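Local coordinates for protein 4-alpha-glucanotransferase (Aquifex aeolicus, PDB 1TZ7) that belongs to the 4-alpha-glucanotransferase (amylomaltase) family of enzymes and is built around an eight-stranded parallel beta/alpha barrel, at residues Val89-Glu94 and Phe203-Gln208; Leu140-Leu145 and Arg194-Val199; Tyr400-Asp405 and Ile454-Asp459; Pro408-Phe413 and Leu460-Asn465. One frame throughout, in Å; residues are numbered along the deposited sequence.

In the fold
The four contacts form two pairs, one in a helical excursion, the other at the ends of barrel strands. Contacts 1 and 2 come first along the sequence, share helix 192-218 and lie about 14 Å apart between centres, between barrel strands 60-62 and 222-227; Phe144 of contact 2 packs on Phe203 and Phe206 of contact 1. Contacts 3 and 4, about 9 Å apart between centres, follow at strands 397-400 and 452-456 and just beyond. Their segments alternate along the chain, and Asp459 OD1 probably bonds to Ile409 N between them. Thus one pair packs the helical insertion together, while the other joins the segments that follow two adjacent barrel strands.

Contact 1 of 4, residues Val89-Glu94 and Phe203-Gln208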
# COMPACT_ATOMS: atom_id res chain seq x y z
N VAL A 89 -9.54 -6.54 -8.97
CA VAL A 89 -9.60 -5.61 -10.11
C VAL A 89 -8.21 -5.38 -10.73
O VAL A 89 -8.10 -4.81 -11.82
CB VAL A 89 -10.21 -4.23 -9.70
CG1 VAL A 89 -11.66 -4.39 -9.28
CG2 VAL A 89 -9.39 -3.57 -8.60
N LEU A 90 -7.16 -5.84 -10.04
CA LEU A 90 -5.79 -5.75 -10.57
C LEU A 90 -5.43 -6.97 -11.42
O LEU A 90 -4.33 -7.06 -11.95
CB LEU A 90 -4.79 -5.62 -9.42
CG LEU A 90 -5.06 -4.51 -8.41
CD1 LEU A 90 -3.99 -4.51 -7.33
CD2 LEU A 90 -5.12 -3.16 -9.09
N ILE A 91 -6.35 -7.91 -11.55
CA ILE A 91 -6.09 -9.12 -12.31
C ILE A 91 -6.12 -8.84 -13.81
O ILE A 91 -6.99 -8.10 -14.30
CB ILE A 91 -7.12 -10.22 -11.95
CG1 ILE A 91 -6.81 -10.79 -10.56
CG2 ILE A 91 -7.10 -11.34 -13.00
CD1 ILE A 91 -7.90 -11.69 -10.00
N ASP A 92 -5.17 -9.41 -14.53
CA ASP A 92 -5.12 -9.33 -15.98
C ASP A 92 -6.07 -10.36 -16.60
O ASP A 92 -5.84 -11.56 -16.49
CB ASP A 92 -3.69 -9.58 -16.47
CG ASP A 92 -3.59 -9.67 -17.98
OD1 ASP A 92 -4.42 -9.05 -18.67
OD2 ASP A 92 -2.71 -10.33 -18.56
N PRO A 93 -7.14 -9.88 -17.24
CA PRO A 93 -8.17 -10.77 -17.80
C PRO A 93 -7.71 -11.51 -19.06
O PRO A 93 -8.36 -12.46 -19.49
CB PRO A 93 -9.33 -9.82 -18.12
CG PRO A 93 -8.69 -8.49 -18.32
CD PRO A 93 -7.45 -8.46 -17.48
N GLU A 94 -6.60 -11.06 -19.66
CA GLU A 94 -6.08 -11.69 -20.87
C GLU A 94 -5.46 -13.06 -20.58
O GLU A 94 -5.34 -13.90 -21.48
CB GLU A 94 -5.06 -10.78 -21.57
CG GLU A 94 -5.69 -9.75 -22.50
CD GLU A 94 -4.67 -8.80 -23.10
OE1 GLU A 94 -5.09 -7.77 -23.68
OE2 GLU A 94 -3.46 -9.08 -23.01
N PHE A 203 -6.49 -17.25 -5.89
CA PHE A 203 -5.54 -18.08 -6.63
C PHE A 203 -5.05 -17.35 -7.89
O PHE A 203 -3.84 -17.22 -8.11
CB PHE A 203 -6.22 -19.40 -7.02
CG PHE A 203 -5.40 -20.27 -7.95
CD1 PHE A 203 -5.74 -20.38 -9.30
CD2 PHE A 203 -4.31 -20.98 -7.48
CE1 PHE A 203 -4.99 -21.18 -10.15
CE2 PHE A 203 -3.56 -21.79 -8.34
CZ PHE A 203 -3.90 -21.89 -9.67
N VAL A 204 -5.99 -16.85 -8.69
CA VAL A 204 -5.65 -16.16 -9.92
C VAL A 204 -4.76 -14.95 -9.64
O VAL A 204 -3.81 -14.70 -10.36
CB VAL A 204 -6.92 -15.69 -10.68
CG1 VAL A 204 -6.55 -14.78 -11.85
CG2 VAL A 204 -7.73 -16.89 -11.17
N PHE A 205 -5.09 -14.20 -8.58
CA PHE A 205 -4.34 -12.99 -8.25
C PHE A 205 -2.91 -13.32 -7.86
O PHE A 205 -1.97 -12.70 -8.35
CB PHE A 205 -5.02 -12.22 -7.11
CG PHE A 205 -4.23 -11.02 -6.66
CD1 PHE A 205 -4.52 -9.75 -7.16
CD2 PHE A 205 -3.20 -11.15 -5.74
CE1 PHE A 205 -3.79 -8.64 -6.75
CE2 PHE A 205 -2.47 -10.05 -5.32
CZ PHE A 205 -2.77 -8.79 -5.83
N PHE A 206 -2.75 -14.28 -6.95
CA PHE A 206 -1.47 -14.56 -6.34
C PHE A 206 -0.53 -15.26 -7.32
O PHE A 206 0.69 -15.10 -7.25
CB PHE A 206 -1.65 -15.41 -5.07
CG PHE A 206 -1.87 -14.59 -3.82
CD1 PHE A 206 -3.13 -14.09 -3.51
CD2 PHE A 206 -0.81 -14.32 -2.96
CE1 PHE A 206 -3.34 -13.34 -2.36
CE2 PHE A 206 -1.02 -13.56 -1.81
CZ PHE A 206 -2.28 -13.08 -1.51
N LYS A 207 -1.10 -16.03 -8.24
CA LYS A 207 -0.31 -16.67 -9.30
C LYS A 207 0.20 -15.64 -10.31
O LYS A 207 1.31 -15.75 -10.80
CB LYS A 207 -1.14 -17.75 -10.01
CG LYS A 207 -0.70 -19.19 -9.71
CD LYS A 207 -0.70 -19.49 -8.20
CE LYS A 207 0.58 -20.20 -7.75
NZ LYS A 207 0.35 -21.65 -7.48
N GLN A 208 -0.62 -14.63 -10.60
CA GLN A 208 -0.20 -13.55 -11.48
C GLN A 208 0.88 -12.68 -10.82
O GLN A 208 1.80 -12.22 -11.49
CB GLN A 208 -1.40 -12.70 -11.90
CG GLN A 208 -2.30 -13.38 -12.95
CD GLN A 208 -3.31 -12.42 -13.56
OE1 GLN A 208 -3.35 -11.24 -13.22
NE2 GLN A 208 -4.13 -12.93 -14.47
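Gln208 and Asp92 form a two-bond clasp, side-chain amide to backbone, between helix 192-218 and the loop 89-94 in the excursion that separates the second and third strands of the beta/alpha barrel. The carboxamide of Gln208 answers one residue's backbone at both ends. Asp92 N donates to Gln208 OE1 over 2.9 Å, lying in the carbonyl plane on a lone pair, with a nearly straight 167° at the hydrogen. In return, Gln208 NE2 reaches Asp92 O at 3.0 Å, and that oxygen stays close to the amide plane. With the side chain extended beyond CG (chi2 -168°), the flat group is carried clear of the helix to the loop. A second acceptor, Glu95, takes a hydrogen bond from NE2, so both oxygens help fix the amide's rotation. Asp92 meanwhile turns its own side chain to the start of helix 94-98: OD1 caps Glu94 N at 3.1 Å, met from above the carboxylate plane.

Beneath the clasp, Ile91 supplies the apolar grip. Its CG2 branch meets Val204 CG1 at 3.7 Å, the two side chains crossing at about a right angle, while CD1 comes to 4.1 Å from Phe205 CB. Leu90 runs alongside Phe205, pointing the same way, and its CB reaches the ring edge at CE1, 4.2 Å away.

Contact 2 of 4, residues Leu140-Leu145 and Arg194-Val199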
# COMPACT_ATOMS: atom_id res chain seq x y z
N LEU A 140 -5.28 -27.94 -8.08
CA LEU A 140 -4.35 -26.81 -7.94
C LEU A 140 -4.87 -25.77 -6.95
O LEU A 140 -4.08 -25.06 -6.32
CB LEU A 140 -4.07 -26.16 -9.31
CG LEU A 140 -2.70 -26.62 -9.82
CD1 LEU A 140 -2.63 -27.00 -11.27
CD2 LEU A 140 -1.53 -25.77 -9.34
N LEU A 141 -6.18 -25.71 -6.80
CA LEU A 141 -6.81 -24.84 -5.81
C LEU A 141 -6.58 -25.36 -4.39
O LEU A 141 -6.46 -24.58 -3.44
CB LEU A 141 -8.31 -24.71 -6.08
CG LEU A 141 -8.82 -23.31 -6.44
CD1 LEU A 141 -8.12 -22.78 -7.70
CD2 LEU A 141 -10.32 -23.33 -6.64
N GLU A 142 -6.50 -26.68 -4.24
CA GLU A 142 -6.36 -27.31 -2.92
C GLU A 142 -4.95 -27.11 -2.36
O GLU A 142 -4.77 -26.92 -1.16
CB GLU A 142 -6.69 -28.80 -3.00
CG GLU A 142 -7.55 -29.31 -1.84
CD GLU A 142 -8.94 -28.69 -1.82
OE1 GLU A 142 -9.29 -28.04 -0.82
OE2 GLU A 142 -9.68 -28.86 -2.82
N ASP A 143 -3.95 -27.15 -3.24
CA ASP A 143 -2.56 -26.88 -2.85
C ASP A 143 -2.40 -25.41 -2.45
O ASP A 143 -1.67 -25.09 -1.51
CB ASP A 143 -1.60 -27.22 -3.99
CG ASP A 143 -1.48 -28.72 -4.23
OD1 ASP A 143 -2.45 -29.45 -3.92
OD2 ASP A 143 -0.47 -29.25 -4.73
N PHE A 144 -3.07 -24.53 -3.18
CA PHE A 144 -3.05 -23.10 -2.89
C PHE A 144 -3.66 -22.83 -1.52
O PHE A 144 -3.12 -22.05 -0.74
CB PHE A 144 -3.82 -22.34 -3.97
CG PHE A 144 -3.76 -20.84 -3.81
CD1 PHE A 144 -2.61 -20.14 -4.14
CD2 PHE A 144 -4.87 -20.14 -3.34
CE1 PHE A 144 -2.56 -18.76 -4.00
CE2 PHE A 144 -4.81 -18.76 -3.19
CZ PHE A 144 -3.66 -18.07 -3.52
N LEU A 145 -4.77 -23.49 -1.22
CA LEU A 145 -5.47 -23.30 0.05
C LEU A 145 -4.60 -23.71 1.23
O LEU A 145 -4.63 -23.07 2.28
CB LEU A 145 -6.78 -24.11 0.07
CG LEU A 145 -8.06 -23.32 -0.16
CD1 LEU A 145 -9.22 -24.26 -0.44
CD2 LEU A 145 -8.37 -22.42 1.03
N ARG A 194 -19.64 -21.19 -3.45
CA ARG A 194 -19.30 -19.77 -3.35
C ARG A 194 -17.95 -19.59 -2.64
O ARG A 194 -17.17 -18.70 -2.98
CB ARG A 194 -20.39 -19.02 -2.58
CG ARG A 194 -21.68 -18.86 -3.35
CD ARG A 194 -21.68 -17.70 -4.32
NE ARG A 194 -21.14 -18.08 -5.63
CZ ARG A 194 -20.42 -17.27 -6.41
NH1 ARG A 194 -20.15 -16.02 -6.02
NH2 ARG A 194 -19.97 -17.70 -7.58
N PHE A 195 -17.69 -20.44 -1.65
CA PHE A 195 -16.41 -20.45 -0.95
C PHE A 195 -15.27 -20.62 -1.94
O PHE A 195 -14.30 -19.87 -1.91
CB PHE A 195 -16.39 -21.57 0.11
CG PHE A 195 -15.02 -21.88 0.65
CD1 PHE A 195 -14.48 -21.12 1.69
CD2 PHE A 195 -14.27 -22.93 0.14
CE1 PHE A 195 -13.22 -21.40 2.19
CE2 PHE A 195 -13.01 -23.22 0.65
CZ PHE A 195 -12.49 -22.45 1.67
N TYR A 196 -15.41 -21.60 -2.82
CA TYR A 196 -14.33 -21.97 -3.73
C TYR A 196 -14.17 -20.97 -4.88
O TYR A 196 -13.10 -20.89 -5.48
CB TYR A 196 -14.55 -23.38 -4.28
CG TYR A 196 -13.91 -24.46 -3.44
CD1 TYR A 196 -12.52 -24.61 -3.41
CD2 TYR A 196 -14.68 -25.33 -2.67
CE1 TYR A 196 -11.92 -25.60 -2.64
CE2 TYR A 196 -14.09 -26.32 -1.90
CZ TYR A 196 -12.71 -26.45 -1.89
OH TYR A 196 -12.12 -27.43 -1.12
N PHE A 197 -15.22 -20.21 -5.17
CA PHE A 197 -15.11 -19.11 -6.14
C PHE A 197 -14.15 -18.05 -5.61
O PHE A 197 -13.36 -17.50 -6.35
CB PHE A 197 -16.47 -18.47 -6.42
CG PHE A 197 -16.38 -17.12 -7.10
CD1 PHE A 197 -16.12 -17.03 -8.47
CD2 PHE A 197 -16.54 -15.94 -6.37
CE1 PHE A 197 -16.02 -15.78 -9.10
CE2 PHE A 197 -16.44 -14.70 -7.00
CZ PHE A 197 -16.19 -14.62 -8.36
N HIS A 198 -14.23 -17.78 -4.31
CA HIS A 198 -13.44 -16.73 -3.70
C HIS A 198 -11.99 -17.13 -3.48
O HIS A 198 -11.10 -16.28 -3.52
CB HIS A 198 -14.09 -16.26 -2.41
CG HIS A 198 -15.35 -15.49 -2.63
ND1 HIS A 198 -15.38 -14.33 -3.37
CD2 HIS A 198 -16.63 -15.74 -2.26
CE1 HIS A 198 -16.62 -13.89 -3.43
NE2 HIS A 198 -17.40 -14.72 -2.76
N VAL A 199 -11.74 -18.42 -3.28
CA VAL A 199 -10.35 -18.91 -3.25
C VAL A 199 -9.78 -18.91 -4.67
O VAL A 199 -8.61 -18.60 -4.87
CB VAL A 199 -10.20 -20.35 -2.59
CG1 VAL A 199 -11.27 -20.59 -1.54
CG2 VAL A 199 -10.22 -21.43 -3.64
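The axes of segments 140-145 and 194-199 pass 11.1 Å apart at an angle of 75°, and Leu145 and Val199 bring their CA atoms nearest, at 7.3 Å. At this spacing side chains make most of the contact. Leu141 sends CD2 against Val199 CG2 at 3.6 Å, and the same methyl lies 4.1 Å from CD1 of the Tyr196 ring. One helical turn on, Leu145 sets CD1 against two aromatics at once, 3.7 Å from Tyr196 CE1 and 4.1 Å from Phe195 CE2.

This is helix-on-helix packing of helix 138-147 against helix 192-218, within the helical excursion between barrel strands 60-62 and 222-227; helix 149-165 packs alongside, Ala156 touching both Phe195 and Val199.

At the more open margin of this apolar patch sits one polar link. Tyr196 OH donates over 2.9 Å to Glu142 OE1, which accepts through its syn lone pair, on the side of the other carboxylate oxygen. Glu142 gets there because its chain bends at chi2 (65°) and folds over toward the neighbouring helix. OE1 arrives at the ring's edge, in its plane, yet the carboxylate itself stands 77° from that plane.

Contact 3 of 4, residues Tyr400-Asp405 and Ile454-Asp459; sequences YTSTHD and IIQMQD
Asp459 OD2 is gripped by two hydroxyls, Thr401 OG1 and Ser402 OG, each 2.6 Å away. The threonine donates to the anti lone pair; the serine arrives on the syn side, 23° out of the carboxylate plane. Thr401 OG1 is also an acceptor, taking Gln456 N at 3.2 Å, and so relays between the start of helix 457-460 and the carboxylate. It can face both because chi1 of 54° tucks OG1 into the crowded position between the backbone N and the carbonyl carbon. Ser402 OG similarly has a second neighbour, Gln456 NE2, through a weak bond bent to 125°.

The backbone sets these groups in place. Tyr400 and Ile454 form a parallel bridge between neighbouring strands of the beta/alpha barrel, and beyond it Thr401 N donates to Ile454 O at 3.2 Å, nearly along the C=O axis. On one face of the sheet the Tyr400 ring lies beside Ile454, Tyr400 CD2 3.7 Å from Ile454 CB, and the tyrosine hydroxyl is anchored on Gln62. Farther out, Ile442 and Val445 of helix 437-447 pack on Thr401, while Asp459 OD1 takes Ile409 N.

Three donors on a buried carboxylate, standing in the first turn of its helix, would be expected to favour the ionised form of Asp459. The Thr401 and Ser402 bonds tie the loop after strand 397-400 to the start of helix 457-460.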
# COMPACT_ATOMS: atom_id res chain seq x y z
N TYR A 400 12.26 10.35 -0.91
CA TYR A 400 11.26 10.51 -1.98
C TYR A 400 11.31 11.92 -2.54
O TYR A 400 11.61 12.87 -1.83
CB TYR A 400 9.86 10.24 -1.42
CG TYR A 400 9.66 8.82 -0.92
CD1 TYR A 400 10.05 8.45 0.36
CD2 TYR A 400 9.10 7.85 -1.74
CE1 TYR A 400 9.87 7.15 0.82
CE2 TYR A 400 8.92 6.55 -1.30
CZ TYR A 400 9.31 6.21 -0.02
OH TYR A 400 9.13 4.90 0.42
N THR A 401 10.99 12.06 -3.83
CA THR A 401 10.65 13.37 -4.38
C THR A 401 9.31 13.80 -3.81
O THR A 401 9.18 14.88 -3.24
CB THR A 401 10.57 13.32 -5.94
OG1 THR A 401 9.69 12.28 -6.36
CG2 THR A 401 11.92 12.95 -6.54
N SER A 402 8.32 12.93 -3.96
CA SER A 402 7.03 13.12 -3.32
C SER A 402 6.36 11.76 -3.14
O SER A 402 6.88 10.73 -3.59
CB SER A 402 6.15 14.06 -4.15
OG SER A 402 5.94 13.56 -5.45
N THR A 403 5.21 11.74 -2.48
CA THR A 403 4.48 10.50 -2.25
C THR A 403 3.05 10.60 -2.73
O THR A 403 2.60 11.65 -3.18
CB THR A 403 4.48 10.12 -0.74
OG1 THR A 403 3.64 11.04 -0.01
CG2 THR A 403 5.87 10.30 -0.12
N HIS A 404 2.34 9.49 -2.62
CA HIS A 404 0.98 9.40 -3.09
C HIS A 404 -0.01 10.23 -2.24
O HIS A 404 -1.13 10.49 -2.68
CB HIS A 404 0.57 7.96 -3.11
CG HIS A 404 0.51 7.32 -1.75
ND1 HIS A 404 1.57 7.26 -0.88
CD2 HIS A 404 -0.48 6.70 -1.15
CE1 HIS A 404 1.19 6.62 0.21
NE2 HIS A 404 -0.04 6.28 0.07
N ASP A 405 0.41 10.64 -1.05
CA ASP A 405 -0.42 11.51 -0.19
C ASP A 405 -0.20 13.00 -0.51
O ASP A 405 -0.83 13.86 0.09
CB ASP A 405 -0.11 11.26 1.28
CG ASP A 405 -0.63 9.93 1.76
OD1 ASP A 405 -1.78 9.57 1.40
OD2 ASP A 405 0.03 9.17 2.50
N ILE A 454 13.75 7.32 -4.26
CA ILE A 454 12.52 6.93 -4.95
C ILE A 454 11.85 8.15 -5.58
O ILE A 454 11.60 9.14 -4.90
CB ILE A 454 11.53 6.24 -3.98
CG1 ILE A 454 12.21 5.03 -3.31
CG2 ILE A 454 10.25 5.81 -4.72
CD1 ILE A 454 12.14 3.76 -4.12
N ILE A 455 11.59 8.06 -6.88
CA ILE A 455 10.88 9.11 -7.61
C ILE A 455 9.43 8.67 -7.83
O ILE A 455 9.19 7.61 -8.37
CB ILE A 455 11.55 9.34 -8.98
CG1 ILE A 455 13.06 9.59 -8.81
CG2 ILE A 455 10.90 10.51 -9.71
CD1 ILE A 455 13.85 9.41 -10.09
N GLN A 456 8.47 9.50 -7.42
CA GLN A 456 7.08 9.26 -7.79
C GLN A 456 6.93 9.42 -9.30
O GLN A 456 7.49 10.34 -9.89
CB GLN A 456 6.12 10.20 -7.05
CG GLN A 456 4.70 9.62 -6.93
CD GLN A 456 3.70 10.54 -6.24
OE1 GLN A 456 2.56 10.14 -5.97
NE2 GLN A 456 4.11 11.77 -5.95
N MET A 457 6.18 8.52 -9.92
CA MET A 457 6.10 8.45 -11.38
C MET A 457 5.64 9.79 -11.95
O MET A 457 6.13 10.23 -12.98
CB MET A 457 5.15 7.34 -11.82
CG MET A 457 5.12 7.11 -13.32
SD MET A 457 6.70 6.51 -13.97
CE MET A 457 6.21 5.98 -15.59
N GLN A 458 4.70 10.44 -11.25
CA GLN A 458 4.14 11.73 -11.70
C GLN A 458 5.23 12.80 -11.83
O GLN A 458 5.13 13.70 -12.67
CB GLN A 458 3.06 12.21 -10.72
CG GLN A 458 1.78 11.38 -10.74
CD GLN A 458 1.75 10.33 -9.63
OE1 GLN A 458 2.73 9.63 -9.41
NE2 GLN A 458 0.63 10.24 -8.93
N ASP A 459 6.25 12.71 -10.98
CA ASP A 459 7.38 13.65 -11.03
C ASP A 459 8.28 13.36 -12.23
O ASP A 459 8.75 14.28 -12.90
CB ASP A 459 8.20 13.56 -9.74
CG ASP A 459 7.42 14.03 -8.52
OD1 ASP A 459 6.42 14.76 -8.68
OD2 ASP A 459 7.73 13.71 -7.35

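Contact 4 of 4, residues Pro408-Phe413 and Leu460-Asn465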
# COMPACT_ATOMS: atom_id res chain seq x y z
N PRO A 408 2.16 16.06 -6.72
CA PRO A 408 3.43 15.92 -7.43
C PRO A 408 4.21 17.22 -7.37
O PRO A 408 3.61 18.29 -7.25
CB PRO A 408 3.00 15.60 -8.88
CG PRO A 408 1.63 15.03 -8.74
CD PRO A 408 1.01 15.77 -7.59
N ILE A 409 5.54 17.13 -7.44
CA ILE A 409 6.42 18.29 -7.25
C ILE A 409 5.99 19.52 -8.06
O ILE A 409 6.04 20.64 -7.57
CB ILE A 409 7.88 17.90 -7.61
CG1 ILE A 409 8.49 17.04 -6.49
CG2 ILE A 409 8.75 19.16 -7.85
CD1 ILE A 409 8.55 17.73 -5.12
N ARG A 410 5.56 19.30 -9.31
CA ARG A 410 5.24 20.42 -10.20
C ARG A 410 3.99 21.17 -9.72
O ARG A 410 3.92 22.38 -9.83
CB ARG A 410 5.03 19.92 -11.63
CG ARG A 410 4.84 21.06 -12.67
CD ARG A 410 4.85 20.58 -14.12
NE ARG A 410 4.91 21.69 -15.07
CZ ARG A 410 4.97 21.55 -16.39
NH1 ARG A 410 4.99 20.34 -16.94
NH2 ARG A 410 5.01 22.62 -17.18
N GLY A 411 3.01 20.43 -9.20
CA GLY A 411 1.80 21.03 -8.66
C GLY A 411 2.02 21.65 -7.29
O GLY A 411 1.42 22.67 -6.95
N TRP A 412 2.88 21.03 -6.50
CA TRP A 412 3.32 21.59 -5.23
C TRP A 412 4.01 22.93 -5.44
O TRP A 412 3.77 23.90 -4.71
CB TRP A 412 4.26 20.59 -4.53
CG TRP A 412 5.15 21.18 -3.48
CD1 TRP A 412 4.82 21.45 -2.18
CD2 TRP A 412 6.52 21.56 -3.63
NE1 TRP A 412 5.90 21.98 -1.52
CE2 TRP A 412 6.96 22.05 -2.39
CE3 TRP A 412 7.43 21.53 -4.70
CZ2 TRP A 412 8.27 22.52 -2.18
CZ3 TRP A 412 8.73 21.99 -4.50
CH2 TRP A 412 9.13 22.47 -3.25
N PHE A 413 4.87 23.00 -6.46
CA PHE A 413 5.60 24.21 -6.75
C PHE A 413 4.68 25.32 -7.20
O PHE A 413 4.90 26.49 -6.89
CB PHE A 413 6.67 23.96 -7.81
CG PHE A 413 7.50 25.17 -8.11
CD1 PHE A 413 8.57 25.51 -7.29
CD2 PHE A 413 7.21 25.97 -9.21
CE1 PHE A 413 9.34 26.64 -7.57
CE2 PHE A 413 7.98 27.10 -9.49
CZ PHE A 413 9.04 27.43 -8.67
N LEU A 460 8.50 12.08 -12.50
CA LEU A 460 9.24 11.66 -13.69
C LEU A 460 8.57 12.21 -14.96
O LEU A 460 9.25 12.59 -15.91
CB LEU A 460 9.31 10.13 -13.76
CG LEU A 460 10.62 9.51 -14.27
CD1 LEU A 460 10.38 8.05 -14.66
CD2 LEU A 460 11.21 10.28 -15.43
N LEU A 461 7.24 12.24 -14.94
CA LEU A 461 6.47 12.66 -16.11
C LEU A 461 6.16 14.16 -16.08
O LEU A 461 5.51 14.70 -16.98
CB LEU A 461 5.15 11.87 -16.18
CG LEU A 461 5.32 10.35 -16.36
CD1 LEU A 461 3.98 9.64 -16.29
CD2 LEU A 461 6.02 10.03 -17.67
N ASN A 462 6.64 14.84 -15.03
CA ASN A 462 6.49 16.30 -14.91
C ASN A 462 5.01 16.73 -14.92
O ASN A 462 4.61 17.65 -15.65
CB ASN A 462 7.26 17.01 -16.04
CG ASN A 462 7.79 18.38 -15.63
OD1 ASN A 462 7.79 18.72 -14.44
ND2 ASN A 462 8.24 19.16 -16.60
N LEU A 463 4.20 16.07 -14.09
CA LEU A 463 2.76 16.33 -14.03
C LEU A 463 2.40 17.16 -12.81
O LEU A 463 3.12 17.17 -11.82
CB LEU A 463 1.99 15.00 -13.99
CG LEU A 463 2.18 14.08 -15.20
CD1 LEU A 463 1.48 12.76 -14.97
CD2 LEU A 463 1.66 14.75 -16.49
N GLY A 464 1.27 17.86 -12.90
CA GLY A 464 0.87 18.82 -11.87
C GLY A 464 -0.15 18.26 -10.88
O GLY A 464 -0.22 17.05 -10.67
N ASN A 465 -0.94 19.15 -10.29
CA ASN A 465 -1.90 18.79 -9.25
C ASN A 465 -3.00 17.85 -9.74
O ASN A 465 -3.60 17.12 -8.96
CB ASN A 465 -2.55 20.06 -8.67
CG ASN A 465 -1.59 20.89 -7.85
OD1 ASN A 465 -1.35 22.06 -8.14
ND2 ASN A 465 -1.03 20.28 -6.82
O HOH W 1 5.59 16.63 -10.59
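Arg410 and Asn462 make a direct hydrogen bond between helix 409-414 and the loop that follows helix 457-460. Arg410 NH1 donates to Asn462 O at 3.0 Å, with 163° at the hydrogen; the oxygen sits at the edge of the guanidinium, in its plane, while the donor is tilted slightly from the carbonyl plane. The extended arginine chain, with CG anti to the backbone N (chi1 -173°), carries the group out along the loop. There the guanidinium and the Asn462 amide are only 23° from coplanar, although the two side chains cross at about a right angle. That amide is held by outside partners, OD1 by Asn438 and ND2 by the carbonyl of Glu435.

A water supplies the indirect link. It accepts from Arg410 N, in the first turn of the helix, at 3.0 Å and donates to Leu463 O at 2.8 Å.

Close packing on the backbone makes up the rest. Gly411 and Gly464, neither carrying a side chain, bring their CA atoms to 4.0 Å, so that loop and helix backbones come into direct contact. Pro408, at the N-cap position, sets its ring on the loop carbonyls, with CB 3.3 Å from Leu463 O and CG 3.4 Å from Gly464 O. Helix 457-460 ends in a Schellman motif, Asn462 having the positive phi.

Since Arg410 NH2 also forms a salt bridge with Glu434, the guanidinium is shared between a carboxylate and a loop carbonyl; its positive charge is partly balanced by Glu434, and two partners at different nitrogens probably fix the plane of the group.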